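Local coordinates for D-2-hydroxyacid dehydrogensase protein (Ketogulonicigenium vulgare, PDB 4LSW), which probably catalyses the NAD(P)-dependent interconversion of D-2-hydroxyacids and their 2-oxoacids, at residues I49-E54 / E69-Y74; A57-I62 / D82-R87; T193-V198 / I220-P225; D239-I244 / D267-D272; D258-E263 / V276-H281. One frame throughout, in Å; residues are numbered along the deposited sequence.

Contact 1 of 5, residues I49-E54 / E69-Y74; sequences IATRGE and ELISVY
Leu70 begins the pairing with Ile49: its O accepts from Ile49 N at 2.9 Å with an N-H...O angle of 158°. At Ile71 the side chains meet flank to flank, CG1 beside CB of Ile49 and CG2 3.9 Å from Thr51 CG2. Ser72 bonds from both ends of its backbone, giving N-H to Ile49 O and taking that of Thr51 on its own O, both donors nearly in line with the carbonyls; its OG turns elsewhere, to Thr94. Val73 runs alongside Thr51, pointing the same way. Val73 CG2 lies 3.7 Å from Thr51 CG2, which sits between the backbone N and the carbonyl carbon, while OG1 is spent on Gly56 O. At Tyr74 the bond from N to Thr51 O is 2.9 Å long, but the donor stands 36° above the carbonyl plane. Tyr74 CB reaches within 4.1 Å of Arg52 CG, and ring and guanidinium planes are 13° apart. The two strands thus run parallel, as consecutive strands of a beta-alpha-beta unit. Strands 5-8 and 92-94 continue the sheet beyond them; helix 59-63 packs on Ile49 and Ile71, and helix 287-306 on Ser72 and Tyr74.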
# COMPACT_ATOMS: atom_id res chain seq x y z
N ILE A 49 18.13 -6.06 12.86
CA ILE A 49 17.90 -6.38 11.46
C ILE A 49 17.17 -5.20 10.83
O ILE A 49 16.27 -4.62 11.45
CB ILE A 49 17.09 -7.66 11.30
CG1 ILE A 49 17.93 -8.88 11.69
CG2 ILE A 49 16.60 -7.81 9.86
CD1 ILE A 49 17.14 -10.16 11.78
N ALA A 50 17.61 -4.82 9.64
CA ALA A 50 16.91 -3.82 8.84
C ALA A 50 16.31 -4.56 7.66
O ALA A 50 17.02 -5.18 6.88
CB ALA A 50 17.88 -2.74 8.37
N THR A 51 14.99 -4.51 7.55
CA THR A 51 14.33 -5.30 6.53
C THR A 51 13.28 -4.46 5.81
O THR A 51 13.23 -3.23 5.95
CB THR A 51 13.73 -6.60 7.13
OG1 THR A 51 13.29 -7.47 6.08
CG2 THR A 51 12.58 -6.30 8.09
N ARG A 52 12.45 -5.16 5.04
CA ARG A 52 11.35 -4.54 4.31
C ARG A 52 10.10 -5.38 4.55
O ARG A 52 10.20 -6.55 4.93
CB ARG A 52 11.69 -4.46 2.82
CG ARG A 52 12.80 -3.47 2.51
CD ARG A 52 13.40 -3.65 1.12
NE ARG A 52 12.46 -3.34 0.05
CZ ARG A 52 12.54 -2.28 -0.75
NH1 ARG A 52 13.54 -1.42 -0.63
NH2 ARG A 52 11.63 -2.10 -1.70
N GLY A 53 8.94 -4.76 4.37
CA GLY A 53 7.67 -5.45 4.59
C GLY A 53 7.63 -6.79 3.89
O GLY A 53 7.22 -7.79 4.48
N GLU A 54 8.08 -6.81 2.64
CA GLU A 54 8.12 -8.02 1.83
C GLU A 54 8.97 -9.13 2.46
O GLU A 54 8.50 -10.24 2.70
CB GLU A 54 8.69 -7.69 0.45
CG GLU A 54 8.08 -6.47 -0.21
CD GLU A 54 8.96 -5.91 -1.31
OE1 GLU A 54 9.41 -4.75 -1.19
OE2 GLU A 54 9.21 -6.63 -2.30
N GLU A 69 18.17 -7.62 19.03
CA GLU A 69 17.41 -6.76 19.93
C GLU A 69 16.19 -6.15 19.24
O GLU A 69 15.14 -5.91 19.87
CB GLU A 69 18.29 -5.62 20.45
CG GLU A 69 19.48 -6.10 21.28
CD GLU A 69 20.50 -5.01 21.57
OE1 GLU A 69 20.26 -3.82 21.24
OE2 GLU A 69 21.57 -5.34 22.12
N LEU A 70 16.32 -5.92 17.94
CA LEU A 70 15.37 -5.08 17.23
C LEU A 70 15.31 -5.45 15.76
O LEU A 70 16.34 -5.70 15.14
CB LEU A 70 15.78 -3.61 17.36
CG LEU A 70 15.07 -2.60 16.44
CD1 LEU A 70 13.59 -2.49 16.77
CD2 LEU A 70 15.72 -1.24 16.53
N ILE A 71 14.10 -5.49 15.22
CA ILE A 71 13.92 -5.60 13.78
C ILE A 71 13.18 -4.36 13.33
O ILE A 71 12.06 -4.11 13.78
CB ILE A 71 13.12 -6.86 13.39
CG1 ILE A 71 13.85 -8.12 13.87
CG2 ILE A 71 12.93 -6.91 11.88
CD1 ILE A 71 13.01 -9.39 13.79
N SER A 72 13.81 -3.57 12.47
CA SER A 72 13.22 -2.36 11.95
C SER A 72 12.84 -2.57 10.49
O SER A 72 13.66 -2.96 9.66
CB SER A 72 14.17 -1.17 12.12
OG SER A 72 14.20 -0.75 13.47
N VAL A 73 11.56 -2.33 10.21
CA VAL A 73 11.00 -2.57 8.89
C VAL A 73 10.82 -1.27 8.11
O VAL A 73 10.29 -0.28 8.64
CB VAL A 73 9.62 -3.27 9.00
CG1 VAL A 73 9.06 -3.54 7.63
CG2 VAL A 73 9.75 -4.58 9.80
N TYR A 74 11.28 -1.27 6.86
CA TYR A 74 11.02 -0.19 5.91
C TYR A 74 9.66 -0.48 5.27
O TYR A 74 9.52 -1.44 4.53
CB TYR A 74 12.13 -0.18 4.86
CG TYR A 74 12.09 0.92 3.82
CD1 TYR A 74 11.26 0.82 2.71
CD2 TYR A 74 12.92 2.02 3.92
CE1 TYR A 74 11.24 1.81 1.74
CE2 TYR A 74 12.91 3.01 2.96
CZ TYR A 74 12.07 2.91 1.88
OH TYR A 74 12.08 3.91 0.93

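Contact 2 of 5, residues A57-I62 / D82-R87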
# COMPACT_ATOMS: atom_id res chain seq x y z
N ALA A 57 11.39 -11.34 8.34
CA ALA A 57 12.48 -11.95 9.09
C ALA A 57 11.98 -13.28 9.63
O ALA A 57 11.08 -13.31 10.47
CB ALA A 57 12.92 -11.05 10.23
N SER A 58 12.55 -14.38 9.16
CA SER A 58 12.07 -15.70 9.54
C SER A 58 12.56 -16.13 10.91
O SER A 58 13.53 -15.58 11.44
CB SER A 58 12.50 -16.75 8.51
OG SER A 58 13.91 -16.92 8.55
N ARG A 59 11.90 -17.14 11.47
CA ARG A 59 12.35 -17.75 12.72
C ARG A 59 13.79 -18.23 12.62
O ARG A 59 14.58 -18.02 13.53
CB ARG A 59 11.42 -18.91 13.11
CG ARG A 59 11.90 -19.67 14.33
CD ARG A 59 10.91 -20.73 14.78
NE ARG A 59 9.67 -20.15 15.30
CZ ARG A 59 9.48 -19.78 16.56
NH1 ARG A 59 10.47 -19.91 17.43
NH2 ARG A 59 8.32 -19.27 16.94
N ALA A 60 14.15 -18.88 11.51
CA ALA A 60 15.50 -19.41 11.37
C ALA A 60 16.53 -18.28 11.37
O ALA A 60 17.60 -18.41 11.94
CB ALA A 60 15.62 -20.27 10.13
N LEU A 61 16.19 -17.17 10.72
CA LEU A 61 17.09 -16.02 10.70
C LEU A 61 17.25 -15.44 12.10
O LEU A 61 18.36 -15.12 12.54
CB LEU A 61 16.57 -14.96 9.74
CG LEU A 61 17.42 -13.70 9.76
CD1 LEU A 61 18.84 -14.03 9.29
CD2 LEU A 61 16.80 -12.60 8.93
N ILE A 62 16.13 -15.29 12.80
CA ILE A 62 16.14 -14.81 14.17
C ILE A 62 16.98 -15.73 15.06
O ILE A 62 17.75 -15.25 15.90
CB ILE A 62 14.69 -14.67 14.69
CG1 ILE A 62 14.01 -13.49 13.99
CG2 ILE A 62 14.67 -14.49 16.20
CD1 ILE A 62 12.49 -13.49 14.08
N ASP A 82 8.41 -12.82 11.71
CA ASP A 82 7.84 -13.85 12.57
C ASP A 82 7.64 -13.28 13.97
O ASP A 82 8.56 -13.26 14.78
CB ASP A 82 8.73 -15.09 12.61
CG ASP A 82 8.07 -16.27 13.28
OD1 ASP A 82 7.36 -16.07 14.29
OD2 ASP A 82 8.24 -17.42 12.79
N LEU A 83 6.43 -12.81 14.24
CA LEU A 83 6.15 -12.12 15.50
C LEU A 83 6.24 -13.04 16.71
O LEU A 83 6.67 -12.61 17.78
CB LEU A 83 4.79 -11.43 15.45
CG LEU A 83 4.54 -10.39 14.37
CD1 LEU A 83 3.25 -9.63 14.65
CD2 LEU A 83 5.72 -9.43 14.24
N ALA A 84 5.82 -14.29 16.55
CA ALA A 84 5.89 -15.26 17.65
C ALA A 84 7.34 -15.48 18.08
O ALA A 84 7.65 -15.55 19.27
CB ALA A 84 5.23 -16.57 17.25
N ALA A 85 8.24 -15.58 17.10
CA ALA A 85 9.66 -15.73 17.38
C ALA A 85 10.18 -14.50 18.11
O ALA A 85 10.97 -14.60 19.03
CB ALA A 85 10.43 -15.97 16.09
N CYS A 86 9.71 -13.33 17.69
CA CYS A 86 10.13 -12.09 18.33
C CYS A 86 9.68 -12.04 19.78
O CYS A 86 10.47 -11.75 20.67
CB CYS A 86 9.59 -10.88 17.57
SG CYS A 86 10.42 -10.60 15.98
N ARG A 87 8.40 -12.32 20.02
CA ARG A 87 7.86 -12.22 21.37
C ARG A 87 8.44 -13.26 22.32
O ARG A 87 8.56 -13.00 23.52
CB ARG A 87 6.34 -12.28 21.34
CG ARG A 87 5.72 -11.04 20.71
CD ARG A 87 4.23 -10.98 20.96
NE ARG A 87 3.61 -9.80 20.36
CZ ARG A 87 2.98 -9.80 19.19
NH1 ARG A 87 2.88 -10.92 18.49
NH2 ARG A 87 2.45 -8.68 18.72
O HOH W 1 9.33 -17.95 10.35
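Arg59 and Asp82 both carry CG anti to the backbone N (chi1 175° and -170°), which sends the arginine chain past the carboxylate until a bend at chi3 lays the guanidinium over Ala85. Ala85 CB stands over the centre of that flat group, 4.0 Å from Arg59 CZ. Asp82 OD2 lies well out of the guanidinium plane, and no N-H of Arg59 points at it: 4.0 Å from Arg59 NE, it makes a long pairing of charges only. The directed bonds lie elsewhere. Asp82 N gives a hydrogen bond to Ala57 O at 3.0 Å, and one water accepts from Arg59 N while donating to Asp82 OD2 at 2.7 Å. Asp82 OD1 caps helix 83-89 through Ala85 N (3.0 Å), just as Ser58 caps helix 59-63. Beneath, Ile62 CD1 packs on Ala85 CB at 3.8 Å and on Cys86 SG, over Ile71 of strand 70-74. The guanidinium itself is claimed by Glu88. With an alanine in place of Arg59, Ala85 would probably lose its flat cover and Glu88 its mate. Arg59 probably offsets part of the negative charge of Asp82 and Glu88, and the start of helix 83-89 may also ease that of Asp82.

Contact 3 of 5, residues T193-V198 / I220-P225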
# COMPACT_ATOMS: atom_id res chain seq x y z
N THR A 193 -23.97 -3.07 0.18
CA THR A 193 -24.84 -1.91 0.31
C THR A 193 -24.08 -0.63 -0.04
O THR A 193 -24.61 0.25 -0.72
CB THR A 193 -25.39 -1.79 1.72
OG1 THR A 193 -26.03 -3.02 2.09
CG2 THR A 193 -26.39 -0.64 1.82
N LEU A 194 -22.83 -0.54 0.41
CA LEU A 194 -22.00 0.62 0.10
C LEU A 194 -21.91 0.79 -1.41
O LEU A 194 -22.15 1.88 -1.95
CB LEU A 194 -20.60 0.44 0.70
CG LEU A 194 -19.61 1.58 0.45
CD1 LEU A 194 -20.07 2.82 1.17
CD2 LEU A 194 -18.23 1.16 0.93
N ALA A 195 -21.57 -0.30 -2.09
CA ALA A 195 -21.36 -0.25 -3.53
C ALA A 195 -22.62 0.08 -4.31
O ALA A 195 -22.58 0.78 -5.33
CB ALA A 195 -20.80 -1.59 -3.98
N ARG A 196 -23.75 -0.46 -3.84
CA ARG A 196 -25.02 -0.28 -4.52
C ARG A 196 -25.36 1.19 -4.79
O ARG A 196 -25.89 1.52 -5.85
CB ARG A 196 -26.15 -0.94 -3.72
CG ARG A 196 -27.51 -0.86 -4.40
CD ARG A 196 -28.62 -1.40 -3.51
NE ARG A 196 -28.56 -0.84 -2.16
CZ ARG A 196 -29.38 0.09 -1.69
NH1 ARG A 196 -30.36 0.57 -2.45
NH2 ARG A 196 -29.24 0.54 -0.45
N ASP A 197 -25.05 2.04 -3.83
CA ASP A 197 -25.47 3.44 -3.86
C ASP A 197 -24.39 4.42 -4.30
O ASP A 197 -24.56 5.63 -4.11
CB ASP A 197 -25.99 3.87 -2.49
CG ASP A 197 -27.23 3.11 -2.07
OD1 ASP A 197 -27.97 2.66 -2.96
OD2 ASP A 197 -27.45 2.96 -0.85
N VAL A 198 -23.30 3.94 -4.88
CA VAL A 198 -22.23 4.86 -5.31
C VAL A 198 -21.80 4.68 -6.76
O VAL A 198 -22.03 3.63 -7.35
CB VAL A 198 -20.98 4.81 -4.39
CG1 VAL A 198 -21.36 5.08 -2.96
CG2 VAL A 198 -20.26 3.47 -4.52
N ILE A 220 -18.98 -6.23 -6.51
CA ILE A 220 -18.67 -5.75 -7.85
C ILE A 220 -19.94 -5.52 -8.66
O ILE A 220 -20.09 -4.52 -9.36
CB ILE A 220 -17.69 -6.71 -8.56
CG1 ILE A 220 -16.34 -6.69 -7.84
CG2 ILE A 220 -17.55 -6.32 -10.02
CD1 ILE A 220 -15.42 -7.84 -8.22
N GLU A 221 -20.88 -6.45 -8.55
CA GLU A 221 -22.13 -6.34 -9.29
C GLU A 221 -22.99 -5.18 -8.78
O GLU A 221 -23.64 -4.49 -9.56
CB GLU A 221 -22.92 -7.66 -9.25
CG GLU A 221 -22.27 -8.72 -10.11
CD GLU A 221 -23.15 -9.91 -10.37
OE1 GLU A 221 -24.17 -10.11 -9.65
OE2 GLU A 221 -22.82 -10.66 -11.30
N ALA A 222 -22.96 -4.98 -7.48
CA ALA A 222 -23.67 -3.86 -6.88
C ALA A 222 -23.07 -2.51 -7.29
O ALA A 222 -23.79 -1.52 -7.43
CB ALA A 222 -23.73 -4.00 -5.36
N LEU A 223 -21.75 -2.48 -7.48
CA LEU A 223 -21.09 -1.27 -7.95
C LEU A 223 -21.62 -0.91 -9.34
O LEU A 223 -21.90 0.25 -9.62
CB LEU A 223 -19.57 -1.47 -7.95
CG LEU A 223 -18.69 -0.27 -8.31
CD1 LEU A 223 -19.17 0.96 -7.55
CD2 LEU A 223 -17.25 -0.61 -7.99
N GLY A 224 -21.77 -1.91 -10.20
CA GLY A 224 -22.65 -1.76 -11.34
C GLY A 224 -22.03 -1.32 -12.66
O GLY A 224 -20.84 -0.99 -12.73
N PRO A 225 -22.85 -1.31 -13.71
CA PRO A 225 -22.34 -1.15 -15.08
C PRO A 225 -21.77 0.21 -15.40
O PRO A 225 -21.06 0.35 -16.40
CB PRO A 225 -23.59 -1.41 -15.95
CG PRO A 225 -24.76 -1.23 -15.04
CD PRO A 225 -24.27 -1.68 -13.69
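Ala195 and Ala222 meet methyl to methyl, CB to CB 4.0 Å, where the ends of helices 191-196 and 217-223 come together. The approach is tight because the side chains are small: the CA atoms of Ala195 and Leu223 are only 4.5 Å apart, and Ala195 CB rests 3.7 Å from Leu223 N. Ala222 CB similarly lies against the backbone of Arg196, whose CA points its hydrogen at Ala222 O (CA to O 3.4 Å, angle at H 155°). Ala195 O and Ala222 O, two acceptors 3.3 Å apart, cannot bond each other. No conventional hydrogen bond crosses the contact, so apolar contact and this CA-H...O approach carry it. Further along, Val198 CG2 and Leu223 CD1 touch at 4.1 Å with the side chains set aslant; Leu223 sets CG opposite its backbone N (chi1 -175°), and CD1 reaches Val198. Both helices lead into strands, 200-203 and 228-231, of the parallel sheet in a Rossmann-type NAD-binding domain. The chain turns out of each helix immediately afterwards: Val198 N returns to Ala195 O at 3.3 Å, and Gly224 adopts a phi of 95° that would jam a CB against the preceding carbonyl. In the next shell, Leu194 packs on Val188, Leu223 on Leu252, and Ile220 on helix 240-249, while Gly224 bonds through its backbone to Gly253.

Contact 4 of 5, residues D239-I244 / D267-D272; sequences DEEALI and DPRFRD
Ile244 crosses Phe270 at about a right angle and lays its branch over the ring: Ile244 CG1 is 4.0 Å from the Phe270 centroid, 28° off the normal, a CH-pi contact. The same side chain serves a second flat group, since Ile244 CD1 sits over one face of the Arg269 guanidinium, 3.7 Å from NH2. At the edge of the ring, near its plane, Leu243 CD2 and Glu240 OE1 come in, the latter 3.5 Å from Phe270 CE2 with carboxylate and ring planes 80° apart. Around the guanidinium rim run the directed bonds. Glu241, whose chain bends at chi2 to reach round, is gripped end-on by Arg269: NH2 to Glu241 OE2 measures 2.9 Å and NH1 to OE1 3.3 Å, both oxygens near the guanidinium plane although the carboxylate is turned 46° to it. Asp267 is held side-on by Arg269 NE and NH2, and its OD1 takes a further bond from Arg269 N with the anti lone pair, capping the following turn. Five bonds thus fix both carboxylates on one arginine, whose charge probably offsets part of theirs. Two waters join Glu240 OE1 to Asp267, at N and OD2, while Glu240 OE2 accepts from Glu261 N. The contact ties the start of helix 240-249 to the short, weakly bonded helix of about 269-272; Leu257 of strand 254-257 touches Leu243 and Phe270, and Ile220 of helix 217-223 packs behind Leu243.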
# COMPACT_ATOMS: atom_id res chain seq x y z
N ASP A 239 -11.47 -10.16 -5.36
CA ASP A 239 -11.52 -11.37 -6.17
C ASP A 239 -11.22 -10.97 -7.61
O ASP A 239 -12.10 -10.46 -8.32
CB ASP A 239 -12.91 -12.01 -6.04
CG ASP A 239 -13.02 -13.34 -6.79
OD1 ASP A 239 -12.27 -13.58 -7.75
OD2 ASP A 239 -13.91 -14.14 -6.41
N GLU A 240 -9.99 -11.19 -8.06
CA GLU A 240 -9.59 -10.78 -9.41
C GLU A 240 -10.30 -11.53 -10.54
O GLU A 240 -10.57 -10.95 -11.59
CB GLU A 240 -8.07 -10.86 -9.60
CG GLU A 240 -7.29 -9.85 -8.76
CD GLU A 240 -5.84 -9.70 -9.19
OE1 GLU A 240 -5.40 -10.38 -10.14
OE2 GLU A 240 -5.14 -8.88 -8.57
N GLU A 241 -10.61 -12.80 -10.32
CA GLU A 241 -11.39 -13.55 -11.31
C GLU A 241 -12.79 -12.98 -11.47
O GLU A 241 -13.28 -12.82 -12.59
CB GLU A 241 -11.47 -15.03 -10.91
CG GLU A 241 -10.17 -15.80 -11.08
CD GLU A 241 -9.71 -15.93 -12.53
OE1 GLU A 241 -10.53 -15.75 -13.45
OE2 GLU A 241 -8.52 -16.23 -12.74
N ALA A 242 -13.42 -12.63 -10.35
CA ALA A 242 -14.73 -12.00 -10.39
C ALA A 242 -14.63 -10.61 -11.02
O ALA A 242 -15.54 -10.20 -11.74
CB ALA A 242 -15.31 -11.89 -9.01
N LEU A 243 -13.54 -9.90 -10.73
CA LEU A 243 -13.35 -8.55 -11.24
C LEU A 243 -13.17 -8.56 -12.76
O LEU A 243 -13.81 -7.81 -13.49
CB LEU A 243 -12.15 -7.89 -10.56
CG LEU A 243 -11.76 -6.48 -11.04
CD1 LEU A 243 -12.95 -5.56 -10.94
CD2 LEU A 243 -10.61 -5.95 -10.21
N ILE A 244 -12.31 -9.47 -13.24
CA ILE A 244 -12.06 -9.57 -14.66
C ILE A 244 -13.32 -9.96 -15.44
O ILE A 244 -13.64 -9.35 -16.46
CB ILE A 244 -10.90 -10.54 -14.94
CG1 ILE A 244 -9.59 -9.91 -14.43
CG2 ILE A 244 -10.78 -10.82 -16.42
CD1 ILE A 244 -8.44 -10.88 -14.32
N ASP A 267 -1.94 -10.17 -13.88
CA ASP A 267 -2.74 -10.94 -14.83
C ASP A 267 -2.84 -10.25 -16.19
O ASP A 267 -3.33 -9.13 -16.29
CB ASP A 267 -4.14 -11.14 -14.24
CG ASP A 267 -4.83 -12.36 -14.80
OD1 ASP A 267 -4.99 -12.44 -16.03
OD2 ASP A 267 -5.22 -13.22 -13.99
N PRO A 268 -2.34 -10.92 -17.25
CA PRO A 268 -2.32 -10.32 -18.60
C PRO A 268 -3.69 -9.85 -19.07
O PRO A 268 -3.78 -8.92 -19.88
CB PRO A 268 -1.86 -11.48 -19.48
CG PRO A 268 -1.09 -12.38 -18.57
CD PRO A 268 -1.75 -12.26 -17.22
N ARG A 269 -4.75 -10.47 -18.56
CA ARG A 269 -6.10 -10.13 -18.99
C ARG A 269 -6.51 -8.69 -18.65
O ARG A 269 -7.38 -8.11 -19.31
CB ARG A 269 -7.11 -11.12 -18.42
CG ARG A 269 -7.09 -12.47 -19.12
CD ARG A 269 -7.97 -13.45 -18.39
NE ARG A 269 -7.51 -13.64 -17.02
CZ ARG A 269 -8.17 -14.32 -16.09
NH1 ARG A 269 -9.35 -14.88 -16.39
NH2 ARG A 269 -7.68 -14.46 -14.87
N PHE A 270 -5.87 -8.11 -17.63
CA PHE A 270 -6.13 -6.72 -17.29
C PHE A 270 -5.71 -5.80 -18.43
O PHE A 270 -6.24 -4.69 -18.57
CB PHE A 270 -5.39 -6.33 -16.00
CG PHE A 270 -6.06 -6.80 -14.75
CD1 PHE A 270 -7.36 -6.40 -14.46
CD2 PHE A 270 -5.39 -7.61 -13.85
CE1 PHE A 270 -7.99 -6.82 -13.30
CE2 PHE A 270 -6.01 -8.04 -12.68
CZ PHE A 270 -7.32 -7.64 -12.41
N ARG A 271 -4.77 -6.27 -19.25
CA ARG A 271 -4.24 -5.49 -20.36
C ARG A 271 -5.22 -5.48 -21.54
O ARG A 271 -5.24 -4.53 -22.33
CB ARG A 271 -2.88 -6.06 -20.78
CG ARG A 271 -2.00 -5.15 -21.61
CD ARG A 271 -0.65 -5.81 -21.90
NE ARG A 271 0.35 -5.55 -20.87
CZ ARG A 271 0.80 -6.45 -20.00
NH1 ARG A 271 0.34 -7.70 -20.03
NH2 ARG A 271 1.72 -6.12 -19.11
N ASP A 272 -6.03 -6.53 -21.64
CA ASP A 272 -6.97 -6.71 -22.75
C ASP A 272 -8.27 -5.92 -22.60
O ASP A 272 -9.00 -5.70 -23.57
CB ASP A 272 -7.30 -8.19 -22.93
CG ASP A 272 -6.07 -9.05 -23.17
OD1 ASP A 272 -5.10 -8.55 -23.78
OD2 ASP A 272 -6.07 -10.22 -22.73
O HOH W 2 -2.95 -9.73 -11.16
O HOH W 3 -5.48 -12.87 -11.14

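Contact 5 of 5, residues D258-E263 / V276-H281; sequences DVFEGE and VLLQPH
Glu263 and His281 form a histidine-carboxylate hydrogen bond between two loops that leave the C-terminal ends of neighbouring strands, 254-257 and 276-278, at the edge of the parallel Rossmann-type sheet. Such a pair is familiar from D-2-hydroxyacid dehydrogenases, and its place here is consistent with that family pattern. His281 ND1 donates to Glu263 OE2 with an almost straight N-H...O angle of 172°; the modelled length of 2.5 Å is so short that its exact value is doubtful. The carboxylate comes to the edge of the imidazole, near the ring plane, but is itself turned 62° to it. Behind the acceptor stands a second bond: Glu263 OE1 takes Phe260 N at 3.0 Å, closing across the type II turn from Phe260 to Glu263 and limiting rotation of the carboxylate. With an alanine in place of Glu263, His281 ND1 and Phe260 N would probably both be left without this acceptor and the imidazole set freer to turn. Val259 lies alongside the imidazole, with Val259 CG2 3.9 Å from His281 CE1 and its CB over one ring face. Deeper in, Asp258 OD1 nears Gln279 CB at 3.2 Å, while its carboxylate is bonded to the backbone N of His282 and of Ala283. His281 itself follows an inverse gamma turn centred on Pro280. Away from the histidine, Phe260 crosses Leu278 at about a right angle, its CZ 3.7 Å from Leu278 CD2, and the Gln279 carbonyl O meets the ring at its edge, in the ring plane, Phe260 CE1 to Gln279 O 3.4 Å.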
# COMPACT_ATOMS: atom_id res chain seq x y z
N ASP A 258 -3.85 0.00 -8.70
CA ASP A 258 -2.45 0.27 -8.42
C ASP A 258 -1.81 -0.97 -7.80
O ASP A 258 -0.61 -0.99 -7.55
CB ASP A 258 -2.32 1.50 -7.49
CG ASP A 258 -0.86 1.96 -7.29
OD1 ASP A 258 -0.17 2.24 -8.30
OD2 ASP A 258 -0.44 2.05 -6.11
N VAL A 259 -2.59 -2.01 -7.55
CA VAL A 259 -2.03 -3.21 -6.93
C VAL A 259 -2.66 -4.44 -7.56
O VAL A 259 -3.83 -4.41 -7.97
CB VAL A 259 -2.30 -3.20 -5.44
CG1 VAL A 259 -3.77 -3.23 -5.24
CG2 VAL A 259 -1.62 -4.38 -4.73
N PHE A 260 -1.87 -5.51 -7.67
CA PHE A 260 -2.32 -6.71 -8.37
C PHE A 260 -1.74 -7.96 -7.71
O PHE A 260 -0.63 -7.93 -7.18
CB PHE A 260 -1.84 -6.71 -9.82
CG PHE A 260 -2.17 -5.46 -10.60
CD1 PHE A 260 -1.36 -4.33 -10.49
CD2 PHE A 260 -3.25 -5.43 -11.46
CE1 PHE A 260 -1.66 -3.18 -11.22
CE2 PHE A 260 -3.55 -4.29 -12.20
CZ PHE A 260 -2.74 -3.16 -12.07
N GLU A 261 -2.48 -9.07 -7.77
CA GLU A 261 -1.94 -10.35 -7.33
C GLU A 261 -0.73 -10.70 -8.20
O GLU A 261 -0.79 -10.58 -9.43
CB GLU A 261 -2.99 -11.45 -7.43
CG GLU A 261 -4.10 -11.38 -6.39
CD GLU A 261 -3.66 -11.75 -4.99
OE1 GLU A 261 -2.50 -12.20 -4.79
OE2 GLU A 261 -4.48 -11.61 -4.06
N GLY A 262 0.36 -11.09 -7.56
CA GLY A 262 1.56 -11.50 -8.29
C GLY A 262 2.32 -10.39 -9.00
O GLY A 262 3.18 -10.68 -9.85
N GLU A 263 2.03 -9.14 -8.67
CA GLU A 263 2.74 -8.00 -9.25
C GLU A 263 4.25 -8.15 -9.03
O GLU A 263 4.68 -8.71 -8.02
CB GLU A 263 2.25 -6.69 -8.63
CG GLU A 263 2.52 -6.57 -7.14
CD GLU A 263 1.96 -5.31 -6.54
OE1 GLU A 263 0.99 -4.76 -7.09
OE2 GLU A 263 2.51 -4.86 -5.51
N VAL A 276 -9.85 -0.30 -18.01
CA VAL A 276 -8.97 -0.49 -16.87
C VAL A 276 -7.77 0.44 -16.93
O VAL A 276 -7.03 0.46 -17.93
CB VAL A 276 -8.45 -1.94 -16.78
CG1 VAL A 276 -7.45 -2.07 -15.66
CG2 VAL A 276 -9.58 -2.91 -16.55
N LEU A 277 -7.59 1.24 -15.88
CA LEU A 277 -6.39 2.05 -15.72
C LEU A 277 -5.37 1.28 -14.90
O LEU A 277 -5.63 0.92 -13.75
CB LEU A 277 -6.72 3.36 -15.01
CG LEU A 277 -5.53 4.29 -14.80
CD1 LEU A 277 -5.17 4.88 -16.12
CD2 LEU A 277 -5.84 5.38 -13.77
N LEU A 278 -4.19 1.03 -15.47
CA LEU A 278 -3.14 0.31 -14.77
C LEU A 278 -2.11 1.27 -14.17
O LEU A 278 -1.67 2.19 -14.86
CB LEU A 278 -2.43 -0.64 -15.75
CG LEU A 278 -3.28 -1.65 -16.52
CD1 LEU A 278 -2.44 -2.25 -17.66
CD2 LEU A 278 -3.78 -2.73 -15.59
N GLN A 279 -1.71 1.04 -12.92
CA GLN A 279 -0.58 1.77 -12.32
C GLN A 279 0.36 0.79 -11.60
O GLN A 279 -0.10 -0.17 -10.97
CB GLN A 279 -1.08 2.84 -11.34
CG GLN A 279 -1.95 3.91 -11.97
CD GLN A 279 -1.16 4.98 -12.71
OE1 GLN A 279 -0.65 5.93 -12.11
NE2 GLN A 279 -1.06 4.83 -14.03
N PRO A 280 1.68 1.04 -11.68
CA PRO A 280 2.67 0.07 -11.20
C PRO A 280 2.97 0.13 -9.70
O PRO A 280 4.13 0.28 -9.29
CB PRO A 280 3.91 0.43 -12.01
CG PRO A 280 3.80 1.92 -12.16
CD PRO A 280 2.31 2.17 -12.38
N HIS A 281 1.94 -0.03 -8.87
CA HIS A 281 2.06 0.07 -7.42
C HIS A 281 2.95 1.22 -6.96
O HIS A 281 3.95 1.01 -6.26
CB HIS A 281 2.46 -1.26 -6.78
CG HIS A 281 2.00 -1.40 -5.36
ND1 HIS A 281 1.93 -2.61 -4.71
CD2 HIS A 281 1.57 -0.47 -4.48
CE1 HIS A 281 1.49 -2.42 -3.48
NE2 HIS A 281 1.26 -1.13 -3.31

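Contact 1 pairs strands of one sheet, and the helices of contact 2 pack on it: Ile71 CD1 lies against Cys86 SG at 3.6 Å. Contact 1 is buried and backbone-bonded; contact 2 is partly buried, capped and charged at its rim. Contacts 3, 4 and 5 belong to the NAD-binding domain. Contact 3 is buried, apolar and without hydrogen bonds across it, whereas contacts 4 and 5 are partly buried. Contact 4 sets an Ile244-Phe270 contact beside a salt-bridge network round Arg269, and meets contact 3 where Ile220 CD1 lies 3.7 Å from Leu243 CA. Contact 5, about 10 Å from contact 4 between centres, adds a histidine-carboxylate bond without counterpart in the others.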